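Local coordinates for protein GCN5-related N-acetyltransferase (PDB 2OZG) that binds coenzyme A and, as a member of the GCN5-related N-acetyltransferase family, probably transfers acetyl groups to amines, perhaps those of aminoglycosides, at residues Leu229-Trp234 against Thr247-His252. Residues are numbered along the deposited sequence; the frame is centred on the assembly and turned at random.
Sequences LRIRDW and TFIANH
Leu229 sets one methyl against the imidazole of His252 in a CH-pi contact: CD1 lies 3.8 Å from the ring centroid, 21° off the normal, displaced over the face toward the rim. The nearest ring atom to Leu229 CD1 is His252 CD2, at 3.6 Å. The two side chains cross at about a right angle. Leu229 gets there with CG anti to its own N (chi1 -178°), extended from the strand toward the end of the helix.

Purely aliphatic contact follows two residues along the strand, where Ile231 and Ile249 reach toward each other tip to tip and their CD1 methyls meet at 3.6 Å. In both, CG1 stands anti to the carbonyl carbon, and a nearly extended chi2 carries CD1 outward.

No hydrogen bond links strand to helix; the polar bond belongs to the helix end. His252 ND1 donates to Phe248 O at 3.0 Å, the acceptor close to the imidazole plane but the donor well above the carbonyl plane. This bond limits rotation of the ring and keeps a face turned to Leu229, while CE1 of His252 rests 3.6 Å above the plane of the Phe248 ring, toward its rim. Were His252 an alanine, Leu229 CD1 would probably lose the ring face it rests on, and Phe248 O the imidazole N-H.

The contact is buried and joins the first strand of a beta-alpha-beta unit in the second GNAT-family region (strand 227-236, helix 239-250, strand 258-263) to the helix and the turn that follows it. Val259 of the last strand touches both isoleucines, and Ile147 also packs on Ile249. Pro89 of a second subunit packs on Phe248 and His252, placing the helix end at a subunit interface, with strand 227-236 hydrogen-bonded between strands 211-222 and 258-263.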
ATOM      1  N   LEU A 229     -18.628  -2.388  -9.737  1.00 30.33           N
ATOM      2  CA  LEU A 229     -19.759  -3.062 -10.272  1.00 27.01           C
ATOM      3  C   LEU A 229     -19.225  -4.401 -10.678  1.00 28.92           C
ATOM      4  O   LEU A 229     -18.302  -4.499 -11.507  1.00 29.46           O
ATOM      5  CB  LEU A 229     -20.321  -2.274 -11.444  1.00 29.86           C
ATOM      6  CG  LEU A 229     -21.585  -2.834 -12.105  1.00 31.49           C
ATOM      7  CD1 LEU A 229     -22.404  -1.695 -12.753  1.00 34.44           C
ATOM      8  CD2 LEU A 229     -21.340  -3.938 -13.083  1.00 27.75           C
ATOM      9  N   ARG A 230     -19.767  -5.450 -10.089  1.00 29.67           N
ATOM     10  CA  ARG A 230     -19.243  -6.813 -10.371  1.00 31.65           C
ATOM     11  C   ARG A 230     -20.241  -7.566 -11.237  1.00 29.66           C
ATOM     12  O   ARG A 230     -21.335  -7.905 -10.766  1.00 30.87           O
ATOM     13  CB  ARG A 230     -19.013  -7.562  -9.064  1.00 33.31           C
ATOM     14  CG  ARG A 230     -18.163  -6.822  -8.018  1.00 28.69           C
ATOM     15  CD  ARG A 230     -17.962  -7.699  -6.764  1.00 37.76           C
ATOM     16  NE  ARG A 230     -17.265  -6.993  -5.687  1.00 37.71           N
ATOM     17  CZ  ARG A 230     -15.938  -6.978  -5.544  1.00 44.68           C
ATOM     18  NH1 ARG A 230     -15.157  -7.538  -6.434  1.00 44.35           N
ATOM     19  NH2 ARG A 230     -15.379  -6.324  -4.536  1.00 47.49           N
ATOM     20  N   ILE A 231     -19.888  -7.812 -12.506  1.00 31.97           N
ATOM     21  CA  ILE A 231     -20.732  -8.549 -13.403  1.00 28.77           C
ATOM     22  C   ILE A 231     -20.536 -10.045 -13.118  1.00 33.30           C
ATOM     23  O   ILE A 231     -19.461 -10.584 -13.332  1.00 31.56           O
ATOM     24  CB  ILE A 231     -20.418  -8.223 -14.871  1.00 30.86           C
ATOM     25  CG1 ILE A 231     -20.706  -6.739 -15.182  1.00 34.66           C
ATOM     26  CG2 ILE A 231     -21.236  -9.097 -15.793  1.00 31.85           C
ATOM     27  CD1 ILE A 231     -20.219  -6.253 -16.551  1.00 34.38           C
ATOM     28  N   ARG A 232     -21.584 -10.735 -12.670  1.00 34.06           N
ATOM     29  CA  ARG A 232     -21.439 -12.172 -12.357  1.00 34.53           C
ATOM     30  C   ARG A 232     -21.823 -13.079 -13.492  1.00 34.85           C
ATOM     31  O   ARG A 232     -21.374 -14.212 -13.520  1.00 36.45           O
ATOM     32  CB  ARG A 232     -22.189 -12.570 -11.106  1.00 36.42           C
ATOM     33  CG  ARG A 232     -23.602 -12.108 -11.055  1.00 33.95           C
ATOM     34  CD  ARG A 232     -24.343 -12.510  -9.754  1.00 36.24           C
ATOM     35  NE  ARG A 232     -23.772 -11.942  -8.541  1.00 33.95           N
ATOM     36  CZ  ARG A 232     -24.205 -12.254  -7.312  1.00 33.65           C
ATOM     37  NH1 ARG A 232     -25.195 -13.125  -7.139  1.00 34.16           N
ATOM     38  NH2 ARG A 232     -23.664 -11.713  -6.263  1.00 42.99           N
ATOM     39  N   ASP A 233     -22.622 -12.608 -14.444  1.00 34.72           N
ATOM     40  CA  ASP A 233     -22.952 -13.433 -15.595  1.00 36.60           C
ATOM     41  C   ASP A 233     -23.372 -12.471 -16.692  1.00 36.28           C
ATOM     42  O   ASP A 233     -23.886 -11.407 -16.419  1.00 33.68           O
ATOM     43  CB  ASP A 233     -24.096 -14.405 -15.249  1.00 39.58           C
ATOM     44  CG  ASP A 233     -24.313 -15.476 -16.291  1.00 39.89           C
ATOM     45  OD1 ASP A 233     -23.366 -15.759 -17.081  1.00 33.17           O
ATOM     46  OD2 ASP A 233     -25.435 -16.078 -16.268  1.00 35.20           O
ATOM     47  N   TRP A 234     -23.070 -12.824 -17.930  1.00 33.13           N
ATOM     48  CA  TRP A 234     -23.466 -12.004 -19.050  1.00 34.81           C
ATOM     49  C   TRP A 234     -23.572 -12.927 -20.249  1.00 34.65           C
ATOM     50  O   TRP A 234     -22.908 -13.977 -20.284  1.00 31.09           O
ATOM     51  CB  TRP A 234     -22.457 -10.866 -19.319  1.00 34.62           C
ATOM     52  CG  TRP A 234     -21.003 -11.392 -19.533  1.00 33.19           C
ATOM     53  CD1 TRP A 234     -20.078 -11.548 -18.579  1.00 34.26           C
ATOM     54  CD2 TRP A 234     -20.391 -11.824 -20.757  1.00 33.60           C
ATOM     55  NE1 TRP A 234     -18.941 -12.031 -19.110  1.00 33.98           N
ATOM     56  CE2 TRP A 234     -19.119 -12.244 -20.447  1.00 37.99           C
ATOM     57  CE3 TRP A 234     -20.833 -11.955 -22.068  1.00 34.65           C
ATOM     58  CZ2 TRP A 234     -18.254 -12.746 -21.396  1.00 32.97           C
ATOM     59  CZ3 TRP A 234     -20.011 -12.457 -22.993  1.00 35.99           C
ATOM     60  CH2 TRP A 234     -18.720 -12.876 -22.668  1.00 36.74           C
ATOM     61  N   THR A 247     -21.650   0.063 -23.947  1.00 29.25           N
ATOM     62  CA  THR A 247     -22.305   1.368 -23.778  1.00 29.32           C
ATOM     63  C   THR A 247     -22.979   1.476 -22.411  1.00 31.34           C
ATOM     64  O   THR A 247     -22.829   2.468 -21.696  1.00 31.50           O
ATOM     65  CB  THR A 247     -23.357   1.639 -24.871  1.00 29.41           C
ATOM     66  OG1 THR A 247     -22.728   1.637 -26.149  1.00 35.86           O
ATOM     67  CG2 THR A 247     -24.015   2.982 -24.679  1.00 34.50           C
ATOM     68  N   PHE A 248     -23.696   0.426 -22.023  1.00 35.52           N
ATOM     69  CA  PHE A 248     -24.415   0.443 -20.758  1.00 33.66           C
ATOM     70  C   PHE A 248     -23.415   0.620 -19.573  1.00 37.15           C
ATOM     71  O   PHE A 248     -23.550   1.481 -18.704  1.00 33.11           O
ATOM     72  CB  PHE A 248     -25.212  -0.840 -20.710  1.00 37.09           C
ATOM     73  CG  PHE A 248     -25.983  -1.075 -19.414  1.00 33.96           C
ATOM     74  CD1 PHE A 248     -27.164  -0.430 -19.179  1.00 35.51           C
ATOM     75  CD2 PHE A 248     -25.511  -1.969 -18.474  1.00 32.27           C
ATOM     76  CE1 PHE A 248     -27.888  -0.649 -17.994  1.00 36.50           C
ATOM     77  CE2 PHE A 248     -26.216  -2.180 -17.268  1.00 35.79           C
ATOM     78  CZ  PHE A 248     -27.411  -1.525 -17.050  1.00 31.57           C
ATOM     79  N   ILE A 249     -22.372  -0.174 -19.593  1.00 38.17           N
ATOM     80  CA  ILE A 249     -21.342  -0.129 -18.595  1.00 37.15           C
ATOM     81  C   ILE A 249     -20.618   1.215 -18.594  1.00 34.86           C
ATOM     82  O   ILE A 249     -20.389   1.759 -17.530  1.00 33.05           O
ATOM     83  CB  ILE A 249     -20.366  -1.259 -18.818  1.00 37.94           C
ATOM     84  CG1 ILE A 249     -21.090  -2.588 -18.629  1.00 44.03           C
ATOM     85  CG2 ILE A 249     -19.228  -1.182 -17.863  1.00 41.32           C
ATOM     86  CD1 ILE A 249     -20.248  -3.769 -19.116  1.00 48.36           C
ATOM     87  N   ALA A 250     -20.264   1.737 -19.774  1.00 33.20           N
ATOM     88  CA  ALA A 250     -19.585   3.060 -19.890  1.00 35.11           C
ATOM     89  C   ALA A 250     -20.473   4.106 -19.270  1.00 33.28           C
ATOM     90  O   ALA A 250     -19.998   5.078 -18.697  1.00 32.27           O
ATOM     91  CB  ALA A 250     -19.344   3.433 -21.339  1.00 33.58           C
ATOM     92  N   ASN A 251     -21.794   3.884 -19.333  1.00 30.91           N
ATOM     93  CA  ASN A 251     -22.714   4.846 -18.764  1.00 32.37           C
ATOM     94  C   ASN A 251     -22.825   4.837 -17.237  1.00 29.65           C
ATOM     95  O   ASN A 251     -23.573   5.590 -16.680  1.00 33.43           O
ATOM     96  CB  ASN A 251     -24.081   4.816 -19.497  1.00 30.95           C
ATOM     97  CG  ASN A 251     -24.037   5.565 -20.803  1.00 35.73           C
ATOM     98  OD1 ASN A 251     -23.277   6.516 -20.949  1.00 45.48           O
ATOM     99  ND2 ASN A 251     -24.831   5.146 -21.753  1.00 38.19           N
ATOM    100  N   HIS A 252     -22.057   3.990 -16.578  1.00 32.27           N
ATOM    101  CA  HIS A 252     -21.980   3.970 -15.112  1.00 33.80           C
ATOM    102  C   HIS A 252     -20.761   4.759 -14.573  1.00 32.12           C
ATOM    103  O   HIS A 252     -20.559   4.826 -13.357  1.00 36.13           O
ATOM    104  CB  HIS A 252     -21.840   2.540 -14.587  1.00 31.42           C
ATOM    105  CG  HIS A 252     -23.118   1.764 -14.577  1.00 35.62           C
ATOM    106  ND1 HIS A 252     -23.662   1.224 -15.715  1.00 31.09           N
ATOM    107  CD2 HIS A 252     -23.959   1.445 -13.567  1.00 29.67           C
ATOM    108  CE1 HIS A 252     -24.784   0.593 -15.401  1.00 34.41           C
ATOM    109  NE2 HIS A 252     -24.984   0.707 -14.104  1.00 34.13           N
TER